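Local coordinates for penicillin-binding protein 1A (Mycobacterium tuberculosis, PDB 5CXW) that polymerises and cross-links cell-wall peptidoglycan, its C-terminal transpeptidase domain, the part in this chain, joining the peptide stems and binding penicillin, at residues L6-Q10 / A83-D87; A63-I67 / V211-S216; F102-A106 / A168-A173; Y155-L160 / N200-L204. All coordinates share one frame; numbering follows the deposited sequence.

Contact 1. Residues L6-Q10 / A83-D87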
loop_
_atom_site.group_PDB
_atom_site.type_symbol
_atom_site.label_atom_id
_atom_site.label_comp_id
_atom_site.label_asym_id
_atom_site.label_seq_id
_atom_site.Cartn_x
_atom_site.Cartn_y
_atom_site.Cartn_z
ATOM N N LEU A 6 -1.800 -15.963 12.341
ATOM C CA LEU A 6 -0.907 -14.848 12.042
ATOM C C LEU A 6 -1.512 -13.591 12.642
ATOM O O LEU A 6 -0.780 -12.738 13.122
ATOM C CB LEU A 6 -0.670 -14.698 10.516
ATOM C CG LEU A 6 0.032 -15.874 9.859
ATOM C CD1 LEU A 6 0.152 -15.645 8.354
ATOM C CD2 LEU A 6 1.378 -16.174 10.540
ATOM N N ILE A 7 -2.837 -13.476 12.643
ATOM C CA ILE A 7 -3.482 -12.344 13.308
ATOM C C ILE A 7 -3.157 -12.430 14.804
ATOM O O ILE A 7 -2.800 -11.445 15.441
ATOM C CB ILE A 7 -4.970 -12.298 13.084
ATOM C CG1 ILE A 7 -5.299 -11.988 11.608
ATOM C CG2 ILE A 7 -5.619 -11.296 14.047
ATOM C CD1 ILE A 7 -6.746 -12.214 11.181
ATOM N N GLU A 8 -3.296 -13.627 15.379
ATOM C CA GLU A 8 -3.036 -13.786 16.834
ATOM C C GLU A 8 -1.623 -13.372 17.209
ATOM O O GLU A 8 -1.393 -12.764 18.257
ATOM C CB GLU A 8 -3.273 -15.266 17.276
ATOM C CG GLU A 8 -4.737 -15.687 17.241
ATOM C CD GLU A 8 -4.966 -17.251 17.219
ATOM O OE1 GLU A 8 -4.048 -18.059 17.612
ATOM O OE2 GLU A 8 -6.084 -17.699 16.806
ATOM N N ARG A 9 -0.663 -13.741 16.357
ATOM C CA ARG A 9 0.717 -13.379 16.577
ATOM C C ARG A 9 0.892 -11.859 16.628
ATOM O O ARG A 9 1.646 -11.339 17.435
ATOM C CB ARG A 9 1.660 -14.017 15.527
ATOM C CG ARG A 9 2.024 -15.463 15.878
ATOM C CD ARG A 9 2.451 -16.357 14.707
ATOM N NE ARG A 9 3.594 -15.868 13.916
ATOM C CZ ARG A 9 4.141 -16.516 12.869
ATOM N NH1 ARG A 9 5.171 -15.979 12.197
ATOM N NH2 ARG A 9 3.671 -17.699 12.460
ATOM N N GLN A 10 0.192 -11.146 15.764
ATOM C CA GLN A 10 0.242 -9.676 15.812
ATOM C C GLN A 10 -0.467 -9.077 17.008
ATOM O O GLN A 10 -0.025 -8.095 17.580
ATOM C CB GLN A 10 -0.322 -9.077 14.532
ATOM C CG GLN A 10 0.489 -9.340 13.271
ATOM C CD GLN A 10 1.898 -8.848 13.455
ATOM O OE1 GLN A 10 2.114 -7.727 13.832
ATOM N NE2 GLN A 10 2.857 -9.727 13.260
ATOM N N ALA A 83 -0.666 -20.753 10.286
ATOM C CA ALA A 83 -0.571 -20.123 11.619
ATOM C C ALA A 83 0.838 -20.078 12.210
ATOM O O ALA A 83 1.185 -19.138 12.935
ATOM C CB ALA A 83 -1.474 -20.866 12.592
ATOM N N ASN A 84 1.603 -21.139 11.922
ATOM C CA ASN A 84 2.972 -21.355 12.398
ATOM C C ASN A 84 4.048 -21.087 11.322
ATOM O O ASN A 84 5.212 -21.478 11.493
ATOM C CB ASN A 84 3.103 -22.818 12.871
ATOM C CG ASN A 84 2.587 -23.030 14.287
ATOM O OD1 ASN A 84 1.422 -23.398 14.503
ATOM N ND2 ASN A 84 3.467 -22.813 15.267
ATOM N N GLY A 85 3.670 -20.456 10.217
ATOM C CA GLY A 85 4.564 -20.247 9.120
ATOM C C GLY A 85 4.800 -18.736 8.949
ATOM O O GLY A 85 4.599 -17.914 9.834
ATOM N N PHE A 86 5.278 -18.405 7.779
ATOM C CA PHE A 86 5.834 -17.094 7.506
ATOM C C PHE A 86 4.682 -16.149 7.289
ATOM O O PHE A 86 3.641 -16.575 6.789
ATOM C CB PHE A 86 6.663 -17.249 6.277
ATOM C CG PHE A 86 7.478 -16.065 5.948
ATOM C CD1 PHE A 86 8.695 -15.832 6.583
ATOM C CD2 PHE A 86 7.052 -15.191 4.987
ATOM C CE1 PHE A 86 9.453 -14.707 6.269
ATOM C CE2 PHE A 86 7.821 -14.092 4.641
ATOM C CZ PHE A 86 9.009 -13.835 5.292
ATOM N N ASP A 87 4.830 -14.905 7.756
ATOM C CA ASP A 87 3.794 -13.877 7.606
ATOM C C ASP A 87 4.228 -12.942 6.458
ATOM O O ASP A 87 5.073 -12.058 6.622
ATOM C CB ASP A 87 3.570 -13.096 8.901
ATOM C CG ASP A 87 2.383 -12.085 8.808
ATOM O OD1 ASP A 87 1.989 -11.689 7.675
ATOM O OD2 ASP A 87 1.934 -11.597 9.874
HETATM O O HOH W 1 1.940 -12.499 12.316
#
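Arg9 reaches from helix 6-10 to the bend of the 83-87 loop and takes hold of two backbone carbonyls with its guanidinium group. NH2 is shared between them, bonding to Gly85 O at 2.8 Å and to Ala83 O at 2.9 Å. The two oxygens receive it differently: at Gly85 the donor lies in the carbonyl plane, on a lone pair, whereas at Ala83 it sits 41° above that plane. A weak bond from NH1 to Gly85 O makes the grip on that oxygen forked and helps fix the rotation of the guanidinium. The side chain arrives there through a bend at chi3 (57°).

A water forms the second polar link. It donates to Leu6 O and to Asp87 OD2, the latter at 2.6 Å, and accepts from Gln10 NE2, so it bridges the Gln10 amide and the Asp87 carboxylate, which do not bond directly. Tyr77 OH is a further partner of Asp87 OD2, and Asp87 OD1 accepts a hydrogen bond from the backbone N of Ala89.

Leu6 fills the middle. Its CD2 lies 3.7 Å from Gly85 O and also rests against one face of the Arg9 guanidinium, near its rim, while CD1 approaches Phe86 O.

One arginine bonded to two main-chain carbonyls, with the water bridge beside it, thus joins the N-terminal helix 2-19 to the irregular loop following strand 74-78 of the transpeptidase fold.

Contact 2. Residues A63-I67 / V211-S216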
loop_
_atom_site.group_PDB
_atom_site.type_symbol
_atom_site.label_atom_id
_atom_site.label_comp_id
_atom_site.label_asym_id
_atom_site.label_seq_id
_atom_site.Cartn_x
_atom_site.Cartn_y
_atom_site.Cartn_z
ATOM N N ALA A 63 -0.532 -11.559 0.107
ATOM C CA ALA A 63 -0.793 -10.909 1.372
ATOM C C ALA A 63 -1.775 -9.763 1.168
ATOM O O ALA A 63 -1.699 -9.068 0.127
ATOM C CB ALA A 63 0.498 -10.399 1.971
ATOM N N VAL A 64 -2.692 -9.583 2.136
ATOM C CA VAL A 64 -3.728 -8.550 2.077
ATOM C C VAL A 64 -3.848 -7.895 3.444
ATOM O O VAL A 64 -3.957 -8.574 4.466
ATOM C CB VAL A 64 -5.104 -9.147 1.760
ATOM C CG1 VAL A 64 -6.152 -8.060 1.581
ATOM C CG2 VAL A 64 -5.072 -10.019 0.509
ATOM N N VAL A 65 -3.793 -6.580 3.492
ATOM C CA VAL A 65 -4.067 -5.831 4.720
ATOM C C VAL A 65 -5.044 -4.705 4.424
ATOM O O VAL A 65 -4.844 -3.955 3.457
ATOM C CB VAL A 65 -2.777 -5.242 5.311
ATOM C CG1 VAL A 65 -3.098 -4.500 6.622
ATOM C CG2 VAL A 65 -1.788 -6.346 5.570
ATOM N N SER A 66 -6.131 -4.624 5.222
ATOM C CA SER A 66 -7.099 -3.587 5.094
ATOM C C SER A 66 -7.146 -2.797 6.400
ATOM O O SER A 66 -7.286 -3.434 7.504
ATOM C CB SER A 66 -8.483 -4.182 4.857
ATOM O OG SER A 66 -8.532 -4.943 3.647
ATOM N N ILE A 67 -7.050 -1.475 6.285
ATOM C CA ILE A 67 -7.045 -0.571 7.428
ATOM C C ILE A 67 -8.151 0.480 7.310
ATOM O O ILE A 67 -8.425 1.013 6.214
ATOM C CB ILE A 67 -5.673 0.112 7.508
ATOM C CG1 ILE A 67 -4.657 -0.935 8.042
ATOM C CG2 ILE A 67 -5.680 1.303 8.468
ATOM C CD1 ILE A 67 -3.233 -0.520 7.974
ATOM N N VAL A 211 3.507 -4.943 3.352
ATOM C CA VAL A 211 2.146 -4.766 2.879
ATOM C C VAL A 211 1.373 -3.928 3.908
ATOM O O VAL A 211 0.602 -3.025 3.531
ATOM C CB VAL A 211 1.484 -6.142 2.672
ATOM C CG1 VAL A 211 0.006 -6.038 2.338
ATOM C CG2 VAL A 211 2.151 -6.948 1.565
ATOM N N ILE A 212 1.562 -4.196 5.225
ATOM C CA ILE A 212 0.883 -3.362 6.214
ATOM C C ILE A 212 1.264 -1.893 6.140
ATOM O O ILE A 212 0.389 -1.039 6.289
ATOM C CB ILE A 212 0.994 -3.910 7.674
ATOM C CG1 ILE A 212 0.189 -3.044 8.651
ATOM C CG2 ILE A 212 2.458 -4.070 8.127
ATOM C CD1 ILE A 212 -0.254 -3.868 9.874
ATOM N N ASP A 213 2.529 -1.583 5.846
ATOM C CA ASP A 213 2.984 -0.195 5.704
ATOM C C ASP A 213 2.243 0.472 4.546
ATOM O O ASP A 213 1.821 1.590 4.652
ATOM C CB ASP A 213 4.493 -0.123 5.367
ATOM C CG ASP A 213 5.393 -0.536 6.542
ATOM O OD1 ASP A 213 5.201 0.004 7.653
ATOM O OD2 ASP A 213 6.350 -1.320 6.317
ATOM N N MET A 214 2.110 -0.236 3.436
ATOM C CA MET A 214 1.443 0.351 2.255
ATOM C C MET A 214 -0.066 0.634 2.544
ATOM O O MET A 214 -0.575 1.702 2.215
ATOM C CB MET A 214 1.588 -0.539 1.021
ATOM C CG MET A 214 3.010 -0.620 0.486
ATOM S SD MET A 214 3.673 0.971 -0.054
ATOM C CE MET A 214 2.744 1.197 -1.545
ATOM N N ALA A 215 -0.742 -0.307 3.216
ATOM C CA ALA A 215 -2.126 -0.100 3.553
ATOM C C ALA A 215 -2.279 1.100 4.475
ATOM O O ALA A 215 -3.195 1.952 4.298
ATOM C CB ALA A 215 -2.728 -1.338 4.194
ATOM N N SER A 216 -1.367 1.198 5.436
ATOM C CA SER A 216 -1.401 2.299 6.410
ATOM C C SER A 216 -1.121 3.632 5.750
ATOM O O SER A 216 -1.823 4.643 6.014
ATOM C CB SER A 216 -0.390 2.008 7.514
ATOM O OG SER A 216 -0.258 3.096 8.420
#
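Val65 sits over the first turn of helix 211-216, its two methyls divided among Val211, Ile212 and Ala215. CG2 meets Val211 CG1 at 3.7 Å and also lies near the backbone N of Ile212. The other methyl, CG1, which stands anti to the Val65 backbone N (chi1 -178°), points instead to Ala215 CB at 4.0 Å and to Ile212 CG1 at 4.1 Å. One branched side chain thus touches three residues of the helix.

Its neighbours on the same face of the strand extend the contact in both directions. Ala63 CB packs on Val211 CG2 at 3.8 Å, so that Val211 divides its methyls between two strand residues. At the far end Ile67 sends CD1 down between Ala215 and Ser216, 3.6 Å from Ser216 N and 3.8 Å from Ser216 CB. The closest approach belongs to Ala215, whose small CB comes 3.4 Å from Val65 O and lets the helix lie near the strand backbone.

The contact is van der Waals packing, chiefly of apolar side chains, among buried residues. The short axes pass 7.7 Å apart and run within 31° of parallel, which explains why successive inward residues of the strand meet successive parts of the helix.

The strand is an inner member of the five-stranded antiparallel sheet, bonded to strands 74-78 and 315-323. Helix 211-222 packs on one face of the sheet, where Val211 and Ala215 also touch Ala318, while Val64 and Ser66 turn the other way toward helix 343-356.

Contact 3. Residues F102-A106 / A168-A173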
loop_
_atom_site.group_PDB
_atom_site.type_symbol
_atom_site.label_atom_id
_atom_site.label_comp_id
_atom_site.label_asym_id
_atom_site.label_seq_id
_atom_site.Cartn_x
_atom_site.Cartn_y
_atom_site.Cartn_z
ATOM N N PHE A 102 4.180 8.400 -3.396
ATOM C CA PHE A 102 4.920 9.212 -2.409
ATOM C C PHE A 102 5.764 10.280 -3.065
ATOM O O PHE A 102 5.984 11.339 -2.459
ATOM C CB PHE A 102 5.737 8.297 -1.459
ATOM C CG PHE A 102 4.865 7.298 -0.806
ATOM C CD1 PHE A 102 3.775 7.719 -0.040
ATOM C CD2 PHE A 102 5.042 5.953 -0.988
ATOM C CE1 PHE A 102 2.899 6.802 0.525
ATOM C CE2 PHE A 102 4.160 5.032 -0.410
ATOM C CZ PHE A 102 3.076 5.459 0.336
ATOM N N ALA A 103 6.241 10.022 -4.282
ATOM C CA ALA A 103 6.855 11.091 -5.065
ATOM C C ALA A 103 5.845 12.173 -5.386
ATOM O O ALA A 103 6.136 13.368 -5.402
ATOM C CB ALA A 103 7.514 10.591 -6.319
ATOM N N LEU A 104 4.619 11.780 -5.662
ATOM C CA LEU A 104 3.578 12.778 -5.934
ATOM C C LEU A 104 3.208 13.591 -4.708
ATOM O O LEU A 104 3.076 14.833 -4.765
ATOM C CB LEU A 104 2.370 12.081 -6.524
ATOM C CG LEU A 104 1.239 12.990 -6.987
ATOM C CD1 LEU A 104 1.634 14.065 -7.961
ATOM C CD2 LEU A 104 0.108 12.173 -7.568
ATOM N N VAL A 105 3.132 12.913 -3.556
ATOM C CA VAL A 105 2.988 13.636 -2.310
ATOM C C VAL A 105 4.071 14.683 -2.163
ATOM O O VAL A 105 3.799 15.863 -1.866
ATOM C CB VAL A 105 2.996 12.722 -1.050
ATOM C CG1 VAL A 105 3.005 13.534 0.205
ATOM C CG2 VAL A 105 1.765 11.804 -1.022
ATOM N N ALA A 106 5.312 14.248 -2.315
ATOM C CA ALA A 106 6.449 15.142 -2.134
ATOM C C ALA A 106 6.384 16.363 -3.070
ATOM O O ALA A 106 6.689 17.490 -2.655
ATOM C CB ALA A 106 7.752 14.420 -2.402
ATOM N N ALA A 168 13.470 13.346 -0.584
ATOM C CA ALA A 168 12.119 13.958 -0.408
ATOM C C ALA A 168 11.037 12.934 -0.617
ATOM O O ALA A 168 9.991 13.037 0.030
ATOM C CB ALA A 168 11.886 15.090 -1.365
ATOM N N VAL A 169 11.290 11.936 -1.473
ATOM C CA VAL A 169 10.331 10.831 -1.647
ATOM C C VAL A 169 10.265 9.978 -0.376
ATOM O O VAL A 169 9.164 9.657 0.142
ATOM C CB VAL A 169 10.693 9.926 -2.869
ATOM C CG1 VAL A 169 9.698 8.802 -3.025
ATOM C CG2 VAL A 169 10.824 10.736 -4.142
ATOM N N ALA A 170 11.436 9.701 0.194
ATOM C CA ALA A 170 11.507 8.954 1.447
ATOM C C ALA A 170 10.818 9.707 2.579
ATOM O O ALA A 170 10.105 9.098 3.386
ATOM C CB ALA A 170 12.944 8.710 1.862
ATOM N N ASP A 171 11.067 11.002 2.672
ATOM C CA ASP A 171 10.430 11.828 3.700
ATOM C C ASP A 171 8.909 11.752 3.607
ATOM O O ASP A 171 8.224 11.583 4.612
ATOM C CB ASP A 171 10.893 13.290 3.609
ATOM C CG ASP A 171 12.349 13.485 3.999
ATOM O OD1 ASP A 171 13.051 12.542 4.509
ATOM O OD2 ASP A 171 12.862 14.619 3.801
ATOM N N ALA A 172 8.388 11.946 2.404
ATOM C CA ALA A 172 6.942 11.846 2.208
ATOM C C ALA A 172 6.362 10.489 2.579
ATOM O O ALA A 172 5.274 10.384 3.224
ATOM C CB ALA A 172 6.587 12.192 0.764
ATOM N N ALA A 173 7.077 9.422 2.192
ATOM C CA ALA A 173 6.607 8.083 2.446
ATOM C C ALA A 173 6.610 7.805 3.930
ATOM O O ALA A 173 5.643 7.319 4.507
ATOM C CB ALA A 173 7.529 7.102 1.746
#
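Phe102 and Ala173 meet at one end of a nearly perpendicular helix pair in the mainly helical part of the penicillin-binding transpeptidase fold. The short axes cross at 99° and come within 7.9 Å, a closeness permitted by the alanines that line the interface.

The tight part lies around Ala172. Its CB enters the space bounded by Phe102, Val105 and Ala106, touching Phe102 O at 3.4 Å and Val105 CG1 at 3.9 Å. Val169 presses its two methyls on Ala103: CG1 faces the backbone N and CG2 meets CB at 4.0 Å. These buried surfaces continue into other helices, since Phe102 also rests on Met214 and Tyr218 of helix 211-222, and Val169 on Met159.

Packing is looser toward Ala168, which is partly exposed. There Ala106 CB touches the carbonyl oxygen of Ala168 at 3.6 Å, but the two CB atoms stay 4.3 Å apart.

Helix 100-109 begins just after Ser97, the probable acylated serine, although the contact itself lies a turn or more beyond it. At the Phe102 end of the contact, with CG beside the backbone N (chi1 -55°), the ring presents a face to Ala173, whose CA makes a CH-pi contact 4.1 Å from the Phe102 ring centroid.

Contact 4. Residues Y155-L160 / N200-L204; sequences YYRLML and NGIVL
Met159 is the bump at the centre of this contact: its thioether end fits into the hollow formed by Asn200, Ile202 and Val203. CG stands anti to the backbone N (chi1 165°) and the chain then bends at chi3, which brings CE to 3.3 Å from Asn200 O and against Val203 CG1. SD meanwhile touches Ile202 CG2 at 4.0 Å.

Val203 is the answering bump. CG2 fits beside Tyr155, 3.7 Å from its carbonyl oxygen and near CB, while CG1 touches both Met159 CE and Tyr156 CD1. The Tyr156 ring reaches across the 3-10 turn, with Met159 CE 3.9 Å above one face, toward the rim, Leu204 CD1 at its edge, 3.5 Å from CE1, and Asn200 CB close to OH. Ring and Asn200 amide are turned 68° apart. A water lying in the ring plane bonds Tyr156 OH at 2.8 Å and receives a weak bond from Asn200 ND2.

The side chain of Leu204 is about 6 Å from the bound penicillin, which places this packing close to the antibiotic. Around helix 152-161 and the 3-10 turn, Ile202 rests on Pro166 and Ala170 of helix 165-176, Val203 meets Ala103 of helix 100-109, and Tyr156 and Asn200 both touch Val125 of strand 123-125.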
loop_
_atom_site.group_PDB
_atom_site.type_symbol
_atom_site.label_atom_id
_atom_site.label_comp_id
_atom_site.label_asym_id
_atom_site.label_seq_id
_atom_site.Cartn_x
_atom_site.Cartn_y
_atom_site.Cartn_z
ATOM N N TYR A 155 8.245 9.810 -13.729
ATOM C CA TYR A 155 8.339 9.828 -12.249
ATOM C C TYR A 155 9.811 9.989 -11.812
ATOM O O TYR A 155 10.076 10.565 -10.769
ATOM C CB TYR A 155 7.555 8.649 -11.584
ATOM C CG TYR A 155 6.192 9.219 -11.273
ATOM C CD1 TYR A 155 5.238 9.433 -12.272
ATOM C CD2 TYR A 155 5.897 9.674 -10.023
ATOM C CE1 TYR A 155 4.032 10.097 -12.005
ATOM C CE2 TYR A 155 4.730 10.342 -9.710
ATOM C CZ TYR A 155 3.784 10.561 -10.698
ATOM O OH TYR A 155 2.658 11.277 -10.424
ATOM N N TYR A 156 10.755 9.411 -12.557
ATOM C CA TYR A 156 12.193 9.679 -12.306
ATOM C C TYR A 156 12.491 11.160 -12.474
ATOM O O TYR A 156 13.120 11.777 -11.596
ATOM C CB TYR A 156 13.074 8.862 -13.234
ATOM C CG TYR A 156 14.053 7.968 -12.547
ATOM C CD1 TYR A 156 13.674 6.734 -12.119
ATOM C CD2 TYR A 156 15.375 8.343 -12.351
ATOM C CE1 TYR A 156 14.546 5.883 -11.470
ATOM C CE2 TYR A 156 16.283 7.481 -11.769
ATOM C CZ TYR A 156 15.852 6.264 -11.301
ATOM O OH TYR A 156 16.761 5.365 -10.745
ATOM N N ARG A 157 12.034 11.780 -13.563
ATOM C CA ARG A 157 12.240 13.195 -13.756
ATOM C C ARG A 157 11.535 14.017 -12.666
ATOM O O ARG A 157 12.054 15.081 -12.254
ATOM C CB ARG A 157 11.780 13.680 -15.144
ATOM C CG ARG A 157 12.583 13.166 -16.306
ATOM C CD ARG A 157 12.220 13.923 -17.569
ATOM N NE ARG A 157 13.133 13.575 -18.687
ATOM C CZ ARG A 157 12.982 12.502 -19.491
ATOM N NH1 ARG A 157 11.928 11.739 -19.436
ATOM N NH2 ARG A 157 13.915 12.241 -20.421
ATOM N N LEU A 158 10.341 13.608 -12.260
ATOM C CA LEU A 158 9.663 14.340 -11.226
ATOM C C LEU A 158 10.474 14.294 -9.908
ATOM O O LEU A 158 10.667 15.343 -9.249
ATOM C CB LEU A 158 8.293 13.796 -10.975
ATOM C CG LEU A 158 7.498 14.499 -9.891
ATOM C CD1 LEU A 158 7.257 15.984 -10.140
ATOM C CD2 LEU A 158 6.176 13.761 -9.689
ATOM N N MET A 159 10.945 13.111 -9.552
ATOM C CA MET A 159 11.789 12.973 -8.348
ATOM C C MET A 159 13.020 13.851 -8.447
ATOM O O MET A 159 13.386 14.500 -7.456
ATOM C CB MET A 159 12.183 11.511 -8.143
ATOM C CG MET A 159 13.334 11.306 -7.148
ATOM S SD MET A 159 13.779 9.601 -7.068
ATOM C CE MET A 159 14.605 9.445 -8.681
ATOM N N LEU A 160 13.694 13.882 -9.595
ATOM C CA LEU A 160 14.886 14.701 -9.723
ATOM C C LEU A 160 14.614 16.209 -9.609
ATOM O O LEU A 160 15.506 16.982 -9.180
ATOM C CB LEU A 160 15.645 14.353 -10.977
ATOM C CG LEU A 160 16.206 12.950 -11.009
ATOM C CD1 LEU A 160 16.736 12.716 -12.416
ATOM C CD2 LEU A 160 17.231 12.639 -9.956
ATOM N N ASN A 200 18.125 6.759 -6.158
ATOM C CA ASN A 200 17.039 7.093 -7.058
ATOM C C ASN A 200 16.021 6.010 -7.271
ATOM O O ASN A 200 14.868 6.299 -7.604
ATOM C CB ASN A 200 17.587 7.496 -8.381
ATOM C CG ASN A 200 18.348 8.788 -8.345
ATOM O OD1 ASN A 200 17.997 9.710 -7.640
ATOM N ND2 ASN A 200 19.424 8.871 -9.153
ATOM N N GLY A 201 16.369 4.763 -7.057
ATOM C CA GLY A 201 15.406 3.675 -7.222
ATOM C C GLY A 201 14.178 3.678 -6.306
ATOM O O GLY A 201 13.238 2.941 -6.532
ATOM N N ILE A 202 14.236 4.517 -5.280
ATOM C CA ILE A 202 13.136 4.644 -4.340
ATOM C C ILE A 202 11.842 4.906 -5.114
ATOM O O ILE A 202 10.801 4.392 -4.711
ATOM C CB ILE A 202 13.396 5.707 -3.284
ATOM C CG1 ILE A 202 12.245 5.672 -2.238
ATOM C CG2 ILE A 202 13.540 7.138 -3.881
ATOM C CD1 ILE A 202 12.497 6.438 -0.981
ATOM N N VAL A 203 11.866 5.758 -6.137
ATOM C CA VAL A 203 10.606 6.142 -6.797
ATOM C C VAL A 203 9.977 4.987 -7.561
ATOM O O VAL A 203 8.766 4.997 -7.836
ATOM C CB VAL A 203 10.781 7.409 -7.707
ATOM C CG1 VAL A 203 11.688 7.135 -8.937
ATOM C CG2 VAL A 203 9.430 7.983 -8.129
ATOM N N LEU A 204 10.791 4.012 -7.934
ATOM C CA LEU A 204 10.320 2.804 -8.555
ATOM C C LEU A 204 10.159 1.651 -7.584
ATOM O O LEU A 204 10.143 0.478 -8.012
ATOM C CB LEU A 204 11.237 2.459 -9.702
ATOM C CG LEU A 204 11.398 3.583 -10.765
ATOM C CD1 LEU A 204 12.334 3.148 -11.876
ATOM C CD2 LEU A 204 10.094 4.073 -11.317
HETATM O O HOH W 2 19.429 5.991 -10.991
#

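Overall arrangement
From the N terminus, helix 2-19 supplies the first half of contact 1, which closes at 83-87 and ties that helix to the loop after strand 74-78. Strand 60-67 has by then opened contact 2, so these two cross; contact 2 closes only at helix 211-222, joining the sheet to the helical part. Within that long span lie contacts 3 and 4, which cross each other: 102-106, 155-160, 168-173, then 200-204. They form one mainly helical cluster, touching, among other places, where Leu104 packs on Tyr155. Contact 3 also touches contact 2, whereas contact 1 lies beyond the chain's centre from contacts 3 and 4.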